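Local atomic coordinates of phosphoribosylformylglycinamidine synthase 2 (Thermus thermophilus, PDB entry 3VIU), a protein that belongs to the AIR synthase-related (PurM-like) family, carries two N-terminal-type and two C-terminal-type domains of that family in one chain, and binds adenosine-5'-diphosphate and magnesium. Residues A[105-110]-A[146-151]; A[97-102]-A[171-176]; A[114-119]-A[240-245]; A[155-160]-A[432-437]. All coordinates share one frame; numbering follows the deposited sequence.

Interaction 1. Residues A[105-110]-A[146-151]. With ADP (adenosine-5'-diphosphate), chain B.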
loop_
_atom_site.group_PDB
_atom_site.type_symbol
_atom_site.label_atom_id
_atom_site.label_comp_id
_atom_site.label_asym_id
_atom_site.label_seq_id
_atom_site.Cartn_x
_atom_site.Cartn_y
_atom_site.Cartn_z
ATOM N N GLY A 105 0.166 13.177 3.461
ATOM C CA GLY A 105 0.637 13.172 2.089
ATOM C C GLY A 105 -0.145 12.264 1.149
ATOM O O GLY A 105 -0.553 12.693 0.063
ATOM N N ILE A 106 -0.361 11.013 1.547
ATOM C CA ILE A 106 -1.095 10.076 0.701
ATOM C C ILE A 106 -2.508 10.610 0.437
ATOM O O ILE A 106 -3.050 10.464 -0.661
ATOM C CB ILE A 106 -1.162 8.652 1.357
ATOM C CG1 ILE A 106 -1.611 7.620 0.330
ATOM C CG2 ILE A 106 -2.131 8.635 2.530
ATOM C CD1 ILE A 106 -0.601 7.376 -0.755
ATOM N N LEU A 107 -3.088 11.249 1.447
ATOM C CA LEU A 107 -4.431 11.815 1.348
ATOM C C LEU A 107 -4.494 12.904 0.284
ATOM O O LEU A 107 -5.466 12.993 -0.474
ATOM C CB LEU A 107 -4.845 12.403 2.697
ATOM C CG LEU A 107 -5.916 11.725 3.553
ATOM C CD1 LEU A 107 -5.967 10.233 3.301
ATOM C CD2 LEU A 107 -5.616 12.037 5.024
ATOM N N ARG A 108 -3.456 13.734 0.235
ATOM C CA ARG A 108 -3.401 14.817 -0.733
ATOM C C ARG A 108 -3.243 14.305 -2.164
ATOM O O ARG A 108 -3.809 14.883 -3.091
ATOM C CB ARG A 108 -2.270 15.791 -0.373
ATOM C CG ARG A 108 -2.573 16.622 0.874
ATOM C CD ARG A 108 -1.601 17.778 1.022
ATOM N NE ARG A 108 -0.277 17.343 1.444
ATOM C CZ ARG A 108 0.030 16.979 2.687
ATOM N NH1 ARG A 108 1.268 16.595 2.975
ATOM N NH2 ARG A 108 -0.896 17.008 3.642
ATOM N N ASP A 109 -2.491 13.220 -2.345
ATOM C CA ASP A 109 -2.312 12.650 -3.678
ATOM C C ASP A 109 -3.651 12.174 -4.229
ATOM O O ASP A 109 -3.936 12.327 -5.412
ATOM C CB ASP A 109 -1.355 11.455 -3.654
ATOM C CG ASP A 109 0.087 11.862 -3.469
ATOM O OD1 ASP A 109 0.504 12.874 -4.068
ATOM O OD2 ASP A 109 0.809 11.155 -2.737
ATOM N N ILE A 110 -4.460 11.578 -3.364
ATOM C CA ILE A 110 -5.764 11.072 -3.756
ATOM C C ILE A 110 -6.726 12.230 -4.019
ATOM O O ILE A 110 -7.521 12.183 -4.954
ATOM C CB ILE A 110 -6.334 10.160 -2.657
ATOM C CG1 ILE A 110 -5.379 8.980 -2.422
ATOM C CG2 ILE A 110 -7.740 9.718 -3.014
ATOM C CD1 ILE A 110 -4.935 8.277 -3.673
ATOM N N ALA A 146 -3.555 7.281 13.862
ATOM C CA ALA A 146 -4.883 7.503 14.431
ATOM C C ALA A 146 -5.164 8.998 14.553
ATOM O O ALA A 146 -6.278 9.455 14.285
ATOM C CB ALA A 146 -4.988 6.837 15.813
ATOM N N PHE A 147 -4.149 9.751 14.959
ATOM C CA PHE A 147 -4.289 11.191 15.121
ATOM C C PHE A 147 -4.731 11.903 13.852
ATOM O O PHE A 147 -5.701 12.654 13.862
ATOM C CB PHE A 147 -2.973 11.805 15.604
ATOM C CG PHE A 147 -2.878 13.290 15.373
ATOM C CD1 PHE A 147 -1.964 13.807 14.455
ATOM C CD2 PHE A 147 -3.711 14.173 16.060
ATOM C CE1 PHE A 147 -1.876 15.184 14.223
ATOM C CE2 PHE A 147 -3.633 15.553 15.837
ATOM C CZ PHE A 147 -2.711 16.058 14.916
ATOM N N TYR A 148 -4.027 11.669 12.755
ATOM C CA TYR A 148 -4.380 12.343 11.520
ATOM C C TYR A 148 -5.696 11.866 10.938
ATOM O O TYR A 148 -6.575 12.670 10.636
ATOM C CB TYR A 148 -3.263 12.178 10.489
ATOM C CG TYR A 148 -3.221 13.318 9.509
ATOM C CD1 TYR A 148 -4.127 13.391 8.459
ATOM C CD2 TYR A 148 -2.318 14.368 9.676
ATOM C CE1 TYR A 148 -4.138 14.489 7.596
ATOM C CE2 TYR A 148 -2.323 15.463 8.827
ATOM C CZ TYR A 148 -3.234 15.518 7.793
ATOM O OH TYR A 148 -3.256 16.609 6.968
ATOM N N GLY A 149 -5.821 10.554 10.788
ATOM C CA GLY A 149 -7.027 9.972 10.228
ATOM C C GLY A 149 -8.295 10.260 11.000
ATOM O O GLY A 149 -9.319 10.588 10.406
ATOM N N ASN A 150 -8.245 10.132 12.319
ATOM C CA ASN A 150 -9.425 10.396 13.127
ATOM C C ASN A 150 -9.807 11.867 13.073
ATOM O O ASN A 150 -10.991 12.210 13.107
ATOM C CB ASN A 150 -9.189 9.971 14.574
ATOM C CG ASN A 150 -9.172 8.455 14.741
ATOM O OD1 ASN A 150 -8.925 7.952 15.835
ATOM N ND2 ASN A 150 -9.441 7.725 13.656
ATOM N N ALA A 151 -8.806 12.734 12.980
ATOM C CA ALA A 151 -9.060 14.162 12.920
ATOM C C ALA A 151 -9.578 14.604 11.552
ATOM O O ALA A 151 -10.412 15.505 11.475
ATOM C CB ALA A 151 -7.802 14.933 13.271
HETATM P PB ADP B . 4.463 11.803 -4.874
HETATM O O1B ADP B . 5.833 12.323 -4.605
HETATM O O2B ADP B . 4.023 10.821 -3.676
HETATM O O3B ADP B . 3.404 13.110 -4.985
HETATM P PA ADP B . 5.891 10.354 -6.694
HETATM O O1A ADP B . 6.658 11.363 -7.475
HETATM O O2A ADP B . 6.738 9.965 -5.368
HETATM O O3A ADP B . 4.425 10.974 -6.288
HETATM O "O5'" ADP B . 5.650 8.978 -7.541
HETATM C "C5'" ADP B . 6.125 9.153 -8.890
HETATM C "C4'" ADP B . 5.138 8.600 -9.960
HETATM O "O4'" ADP B . 5.570 7.286 -10.441
HETATM C "C3'" ADP B . 3.687 8.400 -9.452
HETATM O "O3'" ADP B . 2.766 8.641 -10.524
HETATM C "C2'" ADP B . 3.679 6.946 -8.980
HETATM O "O2'" ADP B . 2.364 6.384 -8.977
HETATM C "C1'" ADP B . 4.632 6.259 -9.961
HETATM N N9 ADP B . 5.354 5.148 -9.326
HETATM C C8 ADP B . 6.409 5.251 -8.463
HETATM N N7 ADP B . 6.812 4.071 -8.091
HETATM C C5 ADP B . 6.049 3.131 -8.687
HETATM C C6 ADP B . 6.009 1.712 -8.671
HETATM N N6 ADP B . 6.911 0.993 -7.908
HETATM N N1 ADP B . 5.076 1.081 -9.417
HETATM C C2 ADP B . 4.192 1.761 -10.164
HETATM N N3 ADP B . 4.196 3.095 -10.205
HETATM C C4 ADP B . 5.094 3.809 -9.493
#
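Tyr-148 OH, hydrogen-bonded to Glu-306 OE2, lies 4.1 Å from Arg-108 NH2 across this helix-helix contact, too far for a bond between them. The hydroxyl comes up at the edge of the guanidinium, near its plane, while the phenol ring is turned 66° against that group and the arginine and tyrosine side chains stand nearly perpendicular. Arg-108 has its stronger partner in Gln-305, whose OE1 is bonded to NH1, and makes a long, weak ion pair with Glu-306. A bend at the third torsion (chi3 -73°) folds the guanidinium back over its own helix, where Gly-105 CA sits 3.6 Å above the guanidinium plane, near the rim of that face.

Away from this polar end the contact is apolar. Leu-107 points toward the other helix, and its CD2 meets Tyr-148 CE1 at 3.8 Å, with Tyr-148 CD1 slightly farther away; leucine and tyrosine overlap alongside, running opposite ways. Asp-109 turns from the contact into the nucleotide pocket, where Asp-109 OD1 is 3.1 Å from ADP O3B. The carboxylates of Glu-85 and Asp-259 lie close by, and Lys-83 gives Asp-109 a long, weak ion pair.

Helices 95-112 and 132-152 thus meet through side chains. Leu-107 also rests on Leu-120 and Cys-177 of the sheet that helix 95-112 covers, whereas Tyr-148 reaches Pro-235 at the start of helix 235-250.

Interaction 2. Residues A[97-102]-A[171-176]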
loop_
_atom_site.group_PDB
_atom_site.type_symbol
_atom_site.label_atom_id
_atom_site.label_comp_id
_atom_site.label_asym_id
_atom_site.label_seq_id
_atom_site.Cartn_x
_atom_site.Cartn_y
_atom_site.Cartn_z
ATOM N N GLN A 97 5.293 11.706 14.140
ATOM C CA GLN A 97 5.147 12.640 13.038
ATOM C C GLN A 97 5.332 11.935 11.703
ATOM O O GLN A 97 4.635 12.231 10.733
ATOM C CB GLN A 97 6.155 13.779 13.163
ATOM C CG GLN A 97 6.141 14.749 11.982
ATOM C CD GLN A 97 7.474 14.800 11.255
ATOM O OE1 GLN A 97 7.990 13.774 10.808
ATOM N NE2 GLN A 97 8.040 16.002 11.134
ATOM N N GLY A 98 6.272 10.999 11.654
ATOM C CA GLY A 98 6.518 10.281 10.419
ATOM C C GLY A 98 5.266 9.624 9.862
ATOM O O GLY A 98 4.924 9.811 8.693
ATOM N N ALA A 99 4.578 8.858 10.701
ATOM C CA ALA A 99 3.363 8.162 10.290
ATOM C C ALA A 99 2.220 9.117 9.951
ATOM O O ALA A 99 1.558 8.968 8.924
ATOM C CB ALA A 99 2.928 7.198 11.385
ATOM N N ALA A 100 1.988 10.092 10.824
ATOM C CA ALA A 100 0.919 11.059 10.609
ATOM C C ALA A 100 1.130 11.818 9.303
ATOM O O ALA A 100 0.187 12.072 8.555
ATOM C CB ALA A 100 0.859 12.029 11.773
ATOM N N THR A 101 2.380 12.175 9.041
ATOM C CA THR A 101 2.736 12.903 7.844
ATOM C C THR A 101 2.621 12.005 6.627
ATOM O O THR A 101 2.330 12.466 5.523
ATOM C CB THR A 101 4.145 13.460 7.974
ATOM O OG1 THR A 101 4.097 14.600 8.838
ATOM C CG2 THR A 101 4.698 13.874 6.627
ATOM N N GLY A 102 2.840 10.712 6.829
ATOM C CA GLY A 102 2.707 9.785 5.727
ATOM C C GLY A 102 1.242 9.765 5.333
ATOM O O GLY A 102 0.909 9.724 4.151
ATOM N N PRO A 171 12.820 0.389 9.961
ATOM C CA PRO A 171 11.410 0.008 9.966
ATOM C C PRO A 171 10.722 0.543 8.708
ATOM O O PRO A 171 11.261 1.407 8.008
ATOM C CB PRO A 171 10.891 0.652 11.250
ATOM C CG PRO A 171 11.712 1.898 11.341
ATOM C CD PRO A 171 13.095 1.393 11.004
ATOM N N LEU A 172 9.538 0.026 8.413
ATOM C CA LEU A 172 8.817 0.488 7.243
ATOM C C LEU A 172 7.430 0.974 7.609
ATOM O O LEU A 172 6.737 0.366 8.423
ATOM C CB LEU A 172 8.693 -0.625 6.201
ATOM C CG LEU A 172 9.951 -1.207 5.556
ATOM C CD1 LEU A 172 9.531 -2.200 4.490
ATOM C CD2 LEU A 172 10.802 -0.105 4.943
ATOM N N VAL A 173 7.035 2.081 7.004
ATOM C CA VAL A 173 5.715 2.636 7.225
ATOM C C VAL A 173 5.188 3.123 5.884
ATOM O O VAL A 173 5.629 4.151 5.363
ATOM C CB VAL A 173 5.744 3.809 8.218
ATOM C CG1 VAL A 173 4.326 4.305 8.460
ATOM C CG2 VAL A 173 6.402 3.374 9.521
ATOM N N ASN A 174 4.266 2.358 5.313
ATOM C CA ASN A 174 3.661 2.711 4.034
ATOM C C ASN A 174 2.167 2.927 4.255
ATOM O O ASN A 174 1.526 2.185 5.007
ATOM C CB ASN A 174 3.871 1.589 3.015
ATOM C CG ASN A 174 5.288 1.553 2.457
ATOM O OD1 ASN A 174 6.269 1.742 3.187
ATOM N ND2 ASN A 174 5.402 1.287 1.157
ATOM N N ALA A 175 1.609 3.945 3.617
ATOM C CA ALA A 175 0.188 4.209 3.769
ATOM C C ALA A 175 -0.501 4.190 2.414
ATOM O O ALA A 175 -0.048 4.819 1.456
ATOM C CB ALA A 175 -0.033 5.549 4.454
HETATM N N MSE A 176 -1.599 3.456 2.339
HETATM C CA MSE A 176 -2.358 3.361 1.110
HETATM C C MSE A 176 -3.658 4.131 1.305
HETATM O O MSE A 176 -4.216 4.140 2.399
HETATM C CB MSE A 176 -2.654 1.897 0.804
HETATM C CG MSE A 176 -3.418 1.660 -0.477
HETATM SE SE MSE A 176 -3.788 -0.240 -0.674
HETATM C CE MSE A 176 -5.045 -0.177 -2.146
#
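Small groups make the contact between Ala-99 and Gly-102 on the helix and Val-173 and Ala-175 on the strand: one methyl-methyl touch and one of a backbone carbonyl oxygen on a methyl. Ala-99 CB meets Val-173 CG1 at 4.3 Å, the methyl branch that chi1 of -177° sets anti to the backbone N. Nearly one helical turn further on, Gly-102 O lies 4.3 Å from Ala-175 CB. As Gly-102 carries no side chain, the backbones come close here: Gly-102 CA and Ala-175 CA are 6.4 Å apart, against 6.7 Å between Ala-99 CA and Val-173 CA. Val-173 and Ala-175 both point toward the helix, and the intervening Asn-174 points away, to the other face of the sheet. The bound ADP is about 10 Å from Gly-102.

Hydrogen bonds do not cross the contact; each segment satisfies its backbone in its own way. On the helix, Gln-97 O accepts from Thr-101 N at 2.8 Å and, weakly, from Thr-101 OG1. The strand is bonded on both flanks, with Val-173 and Ala-175 paired to His-87 and Glu-85, and Asn-174 to Ser-123, while Asn-88 OD1 takes the N-H of Val-173.

Val-141 of helix 132-152 touches both Ala-99 and Val-173, extending the apolar cluster to a second helix. Helices laid across one face of a mixed sheet in this way are the plan of the PurM-like N-terminal domain.

Interaction 3. Residues A[114-119]-A[240-245]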
loop_
_atom_site.group_PDB
_atom_site.type_symbol
_atom_site.label_atom_id
_atom_site.label_comp_id
_atom_site.label_asym_id
_atom_site.label_seq_id
_atom_site.Cartn_x
_atom_site.Cartn_y
_atom_site.Cartn_z
ATOM N N GLY A 114 -9.221 14.538 -7.472
ATOM C CA GLY A 114 -10.605 14.948 -7.334
ATOM C C GLY A 114 -11.431 13.852 -6.692
ATOM O O GLY A 114 -12.663 13.850 -6.772
ATOM N N ALA A 115 -10.744 12.909 -6.056
ATOM C CA ALA A 115 -11.399 11.790 -5.391
ATOM C C ALA A 115 -11.433 12.026 -3.890
ATOM O O ALA A 115 -10.422 12.380 -3.283
ATOM C CB ALA A 115 -10.663 10.500 -5.690
ATOM N N ARG A 116 -12.607 11.842 -3.299
ATOM C CA ARG A 116 -12.756 12.021 -1.867
ATOM C C ARG A 116 -12.269 10.758 -1.164
ATOM O O ARG A 116 -12.768 9.661 -1.417
ATOM C CB ARG A 116 -14.220 12.281 -1.527
ATOM C CG ARG A 116 -14.521 12.308 -0.051
ATOM C CD ARG A 116 -16.012 12.498 0.183
ATOM N NE ARG A 116 -16.450 13.844 -0.177
ATOM C CZ ARG A 116 -16.288 14.909 0.600
ATOM N NH1 ARG A 116 -15.702 14.786 1.787
ATOM N NH2 ARG A 116 -16.705 16.101 0.191
ATOM N N PRO A 117 -11.266 10.895 -0.287
ATOM C CA PRO A 117 -10.701 9.767 0.464
ATOM C C PRO A 117 -11.771 8.995 1.238
ATOM O O PRO A 117 -12.481 9.573 2.049
ATOM C CB PRO A 117 -9.706 10.447 1.394
ATOM C CG PRO A 117 -9.223 11.595 0.564
ATOM C CD PRO A 117 -10.505 12.129 -0.028
ATOM N N ILE A 118 -11.882 7.693 0.994
ATOM C CA ILE A 118 -12.882 6.897 1.690
ATOM C C ILE A 118 -12.237 5.862 2.580
ATOM O O ILE A 118 -12.911 5.233 3.401
ATOM C CB ILE A 118 -13.850 6.162 0.706
ATOM C CG1 ILE A 118 -13.071 5.173 -0.171
ATOM C CG2 ILE A 118 -14.595 7.180 -0.141
ATOM C CD1 ILE A 118 -13.932 4.419 -1.188
ATOM N N ALA A 119 -10.931 5.675 2.425
ATOM C CA ALA A 119 -10.249 4.699 3.250
ATOM C C ALA A 119 -8.728 4.781 3.233
ATOM O O ALA A 119 -8.119 5.223 2.254
ATOM C CB ALA A 119 -10.690 3.307 2.850
ATOM N N LEU A 240 -10.297 21.042 5.989
ATOM C CA LEU A 240 -10.714 22.240 5.263
ATOM C C LEU A 240 -10.138 22.234 3.850
ATOM O O LEU A 240 -10.835 22.532 2.876
ATOM C CB LEU A 240 -10.245 23.491 6.019
ATOM C CG LEU A 240 -11.248 24.178 6.962
ATOM C CD1 LEU A 240 -12.214 23.168 7.562
ATOM C CD2 LEU A 240 -10.486 24.942 8.051
ATOM N N LEU A 241 -8.862 21.877 3.754
ATOM C CA LEU A 241 -8.165 21.832 2.474
ATOM C C LEU A 241 -8.828 20.838 1.538
ATOM O O LEU A 241 -9.072 21.131 0.370
ATOM C CB LEU A 241 -6.709 21.424 2.683
ATOM C CG LEU A 241 -5.621 22.164 1.909
ATOM C CD1 LEU A 241 -4.399 21.253 1.823
ATOM C CD2 LEU A 241 -6.096 22.531 0.520
HETATM N N MSE A 242 -9.108 19.657 2.072
HETATM C CA MSE A 242 -9.743 18.585 1.325
HETATM C C MSE A 242 -11.116 18.980 0.755
HETATM O O MSE A 242 -11.375 18.790 -0.437
HETATM C CB MSE A 242 -9.876 17.358 2.231
HETATM C CG MSE A 242 -10.571 16.152 1.603
HETATM SE SE MSE A 242 -10.605 14.619 2.820
HETATM C CE MSE A 242 -12.253 14.990 3.770
ATOM N N GLU A 243 -11.993 19.524 1.599
ATOM C CA GLU A 243 -13.326 19.929 1.147
ATOM C C GLU A 243 -13.277 20.952 0.017
ATOM O O GLU A 243 -13.979 20.823 -0.986
ATOM C CB GLU A 243 -14.138 20.518 2.301
ATOM C CG GLU A 243 -14.470 19.538 3.406
ATOM C CD GLU A 243 -15.137 18.277 2.894
ATOM O OE1 GLU A 243 -15.809 18.346 1.843
ATOM O OE2 GLU A 243 -14.998 17.223 3.554
ATOM N N ALA A 244 -12.443 21.970 0.186
ATOM C CA ALA A 244 -12.313 23.021 -0.811
ATOM C C ALA A 244 -11.829 22.478 -2.145
ATOM O O ALA A 244 -12.416 22.765 -3.195
ATOM C CB ALA A 244 -11.355 24.093 -0.311
ATOM N N THR A 245 -10.756 21.695 -2.103
ATOM C CA THR A 245 -10.200 21.130 -3.322
ATOM C C THR A 245 -11.236 20.257 -4.008
ATOM O O THR A 245 -11.459 20.379 -5.214
ATOM C CB THR A 245 -8.934 20.297 -3.022
ATOM O OG1 THR A 245 -7.946 21.146 -2.423
ATOM C CG2 THR A 245 -8.364 19.682 -4.317
#
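The guanidinium of Arg-116 and the carboxylate of Glu-243 meet edge to edge, their planes only 24° apart, in an end-on bidentate salt bridge that joins a strand of the N-terminal-type domain to helix 235-250 of the following C-terminal-type domain. Arg-116 NH2 reaches Glu-243 OE1 at 2.9 Å, on the syn lone pair and with an N-H...O angle of 164°. The companion bond from Arg-116 NH1 to Glu-243 OE2, at 3.1 Å, also comes from the syn side, somewhat out of the carboxylate plane. Two bonds at two separate atoms fix the rotation of both groups. Glu-243 starts out pointing away from the strand, and the bend at chi2 (-53°) curls its carboxylate back to the arginine; Glu-243 OE2 also forms a salt bridge with Lys-239, so OE2 is shared by two basic groups, which would be expected to favour the ionised acid.

Beside the bridge, the methyl of Met-242, a selenomethionine, approaches the guanidinium obliquely, and Met-111 of helix 95-112 touches both Met-242 and Pro-117. Gly-114 ends the preceding helix in a Schellman motif just before the strand begins. The proline ring passes alongside the selenomethionine chain, with Pro-117 CD 3.8 Å and Pro-117 CG 4.0 Å from Met-242 SE.

Interaction 4. Residues A[155-160]-A[432-437]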
loop_
_atom_site.group_PDB
_atom_site.type_symbol
_atom_site.label_atom_id
_atom_site.label_comp_id
_atom_site.label_asym_id
_atom_site.label_seq_id
_atom_site.Cartn_x
_atom_site.Cartn_y
_atom_site.Cartn_z
ATOM N N PRO A 155 -11.341 6.879 7.775
ATOM C CA PRO A 155 -11.004 5.689 8.549
ATOM C C PRO A 155 -9.888 4.864 7.950
ATOM O O PRO A 155 -9.691 4.840 6.734
ATOM C CB PRO A 155 -12.305 4.907 8.553
ATOM C CG PRO A 155 -12.810 5.159 7.164
ATOM C CD PRO A 155 -12.579 6.660 7.000
ATOM N N THR A 156 -9.155 4.197 8.826
ATOM C CA THR A 156 -8.109 3.293 8.405
ATOM C C THR A 156 -8.858 1.973 8.526
ATOM O O THR A 156 -9.136 1.509 9.627
ATOM C CB THR A 156 -6.915 3.363 9.358
ATOM O OG1 THR A 156 -6.246 4.611 9.158
ATOM C CG2 THR A 156 -5.942 2.230 9.095
ATOM N N VAL A 157 -9.214 1.394 7.385
ATOM C CA VAL A 157 -10.002 0.164 7.350
ATOM C C VAL A 157 -9.256 -1.162 7.433
ATOM O O VAL A 157 -9.876 -2.228 7.481
ATOM C CB VAL A 157 -10.862 0.129 6.083
ATOM C CG1 VAL A 157 -11.796 1.330 6.062
ATOM C CG2 VAL A 157 -9.963 0.113 4.852
ATOM N N GLY A 158 -7.933 -1.107 7.440
ATOM C CA GLY A 158 -7.172 -2.336 7.505
ATOM C C GLY A 158 -5.733 -2.098 7.119
ATOM O O GLY A 158 -5.284 -0.949 7.047
ATOM N N GLY A 159 -5.007 -3.179 6.864
ATOM C CA GLY A 159 -3.615 -3.044 6.496
ATOM C C GLY A 159 -2.850 -4.321 6.747
ATOM O O GLY A 159 -3.437 -5.398 6.782
ATOM N N ASP A 160 -1.544 -4.197 6.956
ATOM C CA ASP A 160 -0.683 -5.354 7.164
ATOM C C ASP A 160 0.447 -5.028 8.134
ATOM O O ASP A 160 1.238 -4.125 7.888
ATOM C CB ASP A 160 -0.123 -5.785 5.807
ATOM C CG ASP A 160 0.749 -7.006 5.890
ATOM O OD1 ASP A 160 0.338 -8.007 6.509
ATOM O OD2 ASP A 160 1.849 -6.969 5.312
ATOM N N ALA A 432 -11.070 -5.383 3.034
ATOM C CA ALA A 432 -11.976 -4.356 3.523
ATOM C C ALA A 432 -12.972 -4.097 2.403
ATOM O O ALA A 432 -12.596 -4.037 1.233
ATOM C CB ALA A 432 -11.209 -3.094 3.846
ATOM N N VAL A 433 -14.240 -3.956 2.758
ATOM C CA VAL A 433 -15.290 -3.712 1.768
ATOM C C VAL A 433 -16.045 -2.429 2.084
ATOM O O VAL A 433 -16.804 -2.378 3.045
ATOM C CB VAL A 433 -16.308 -4.881 1.730
ATOM C CG1 VAL A 433 -17.468 -4.545 0.803
ATOM C CG2 VAL A 433 -15.614 -6.152 1.265
ATOM N N LEU A 434 -15.830 -1.402 1.269
ATOM C CA LEU A 434 -16.499 -0.117 1.456
ATOM C C LEU A 434 -17.737 -0.031 0.565
ATOM O O LEU A 434 -17.634 -0.066 -0.662
ATOM C CB LEU A 434 -15.557 1.045 1.112
ATOM C CG LEU A 434 -14.328 1.346 1.974
ATOM C CD1 LEU A 434 -14.749 1.508 3.422
ATOM C CD2 LEU A 434 -13.299 0.243 1.833
ATOM N N TRP A 435 -18.905 0.085 1.189
ATOM C CA TRP A 435 -20.162 0.180 0.460
ATOM C C TRP A 435 -20.449 1.609 0.017
ATOM O O TRP A 435 -20.339 2.549 0.799
ATOM C CB TRP A 435 -21.307 -0.340 1.338
ATOM C CG TRP A 435 -22.698 -0.016 0.845
ATOM C CD1 TRP A 435 -23.162 -0.110 -0.441
ATOM C CD2 TRP A 435 -23.822 0.361 1.647
ATOM N NE1 TRP A 435 -24.506 0.178 -0.484
ATOM C CE2 TRP A 435 -24.938 0.470 0.783
ATOM C CE3 TRP A 435 -23.998 0.615 3.015
ATOM C CZ2 TRP A 435 -26.210 0.821 1.241
ATOM C CZ3 TRP A 435 -25.268 0.965 3.472
ATOM C CH2 TRP A 435 -26.355 1.065 2.584
ATOM N N ILE A 436 -20.794 1.769 -1.253
ATOM C CA ILE A 436 -21.121 3.080 -1.774
ATOM C C ILE A 436 -22.626 3.249 -1.610
ATOM O O ILE A 436 -23.411 2.678 -2.372
ATOM C CB ILE A 436 -20.760 3.203 -3.252
ATOM C CG1 ILE A 436 -19.256 3.025 -3.431
ATOM C CG2 ILE A 436 -21.199 4.558 -3.776
ATOM C CD1 ILE A 436 -18.825 2.962 -4.868
ATOM N N LYS A 437 -23.014 4.028 -0.602
ATOM C CA LYS A 437 -24.417 4.276 -0.297
ATOM C C LYS A 437 -25.189 4.785 -1.500
ATOM O O LYS A 437 -24.673 5.563 -2.296
ATOM C CB LYS A 437 -24.542 5.282 0.851
ATOM C CG LYS A 437 -23.956 4.817 2.170
ATOM C CD LYS A 437 -24.167 5.882 3.231
ATOM C CE LYS A 437 -23.425 5.552 4.510
ATOM N NZ LYS A 437 -23.887 4.263 5.088
#
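This is a purely apolar meeting of two strands that belong to different sheets, one in each N-terminal-type domain of the chain, and Val-157 is its pivot. Both methyl branches of that valine are used, each on a different partner. Val-157 CG2 presses on Ala-432 CB at 3.6 Å, while Val-157 CG1 touches Leu-434 CD1 at 4.0 Å. The first torsion (chi1 -60°) divides the work, placing CG1 anti to the carbonyl carbon and CG2 between the backbone N and that carbon, where it faces the alanine.

On the other strand Ala-432 and Leu-434 point toward the valine, and Val-433 between them points away. The backbones approach to 6.2 Å between Val-157 CA and Ala-432 CA, yet no hydrogen bond links the two segments; the backbone of Val-157 pairs instead with Leu-120 of strand 116-126. Leu-424, from the strand next to 432-436, touches both Val-157 and Leu-434 and so extends the apolar seam. Ala-119 and Leu-121 of strand 116-126 also touch the valine.

Strand 156-163 lies at the margin of its sheet, where side chains can reach a second domain. Such apposition of two N-terminal-type sheets through their side chains is consistent with the paired arrangement known for PurM-like proteins, here built within a single chain.

The four contacts radiate from one N-terminal-type domain. Interactions 1 and 2 share helix 95-112, with centres 10 Å apart, and touch where Ile-106 CG1 lies 3.4 Å from Ala-175 O. Interaction 3 begins where that helix runs on into strand 116-126 and adds the C-terminal-type domain; Ile-110 O is 3.6 Å from Ala-115 CB. From the same strand the packing continues to interaction 4, since Ala-119 CB is 3.8 Å from Val-157 CG2, and so reaches the second N-terminal-type domain. Interaction 1 holds a residue of the ADP pocket, Asp-109, whereas the side chain of Ala-432 in interaction 4 is about 12 Å from the magnesium ion, so this contact takes no direct part in the metal site.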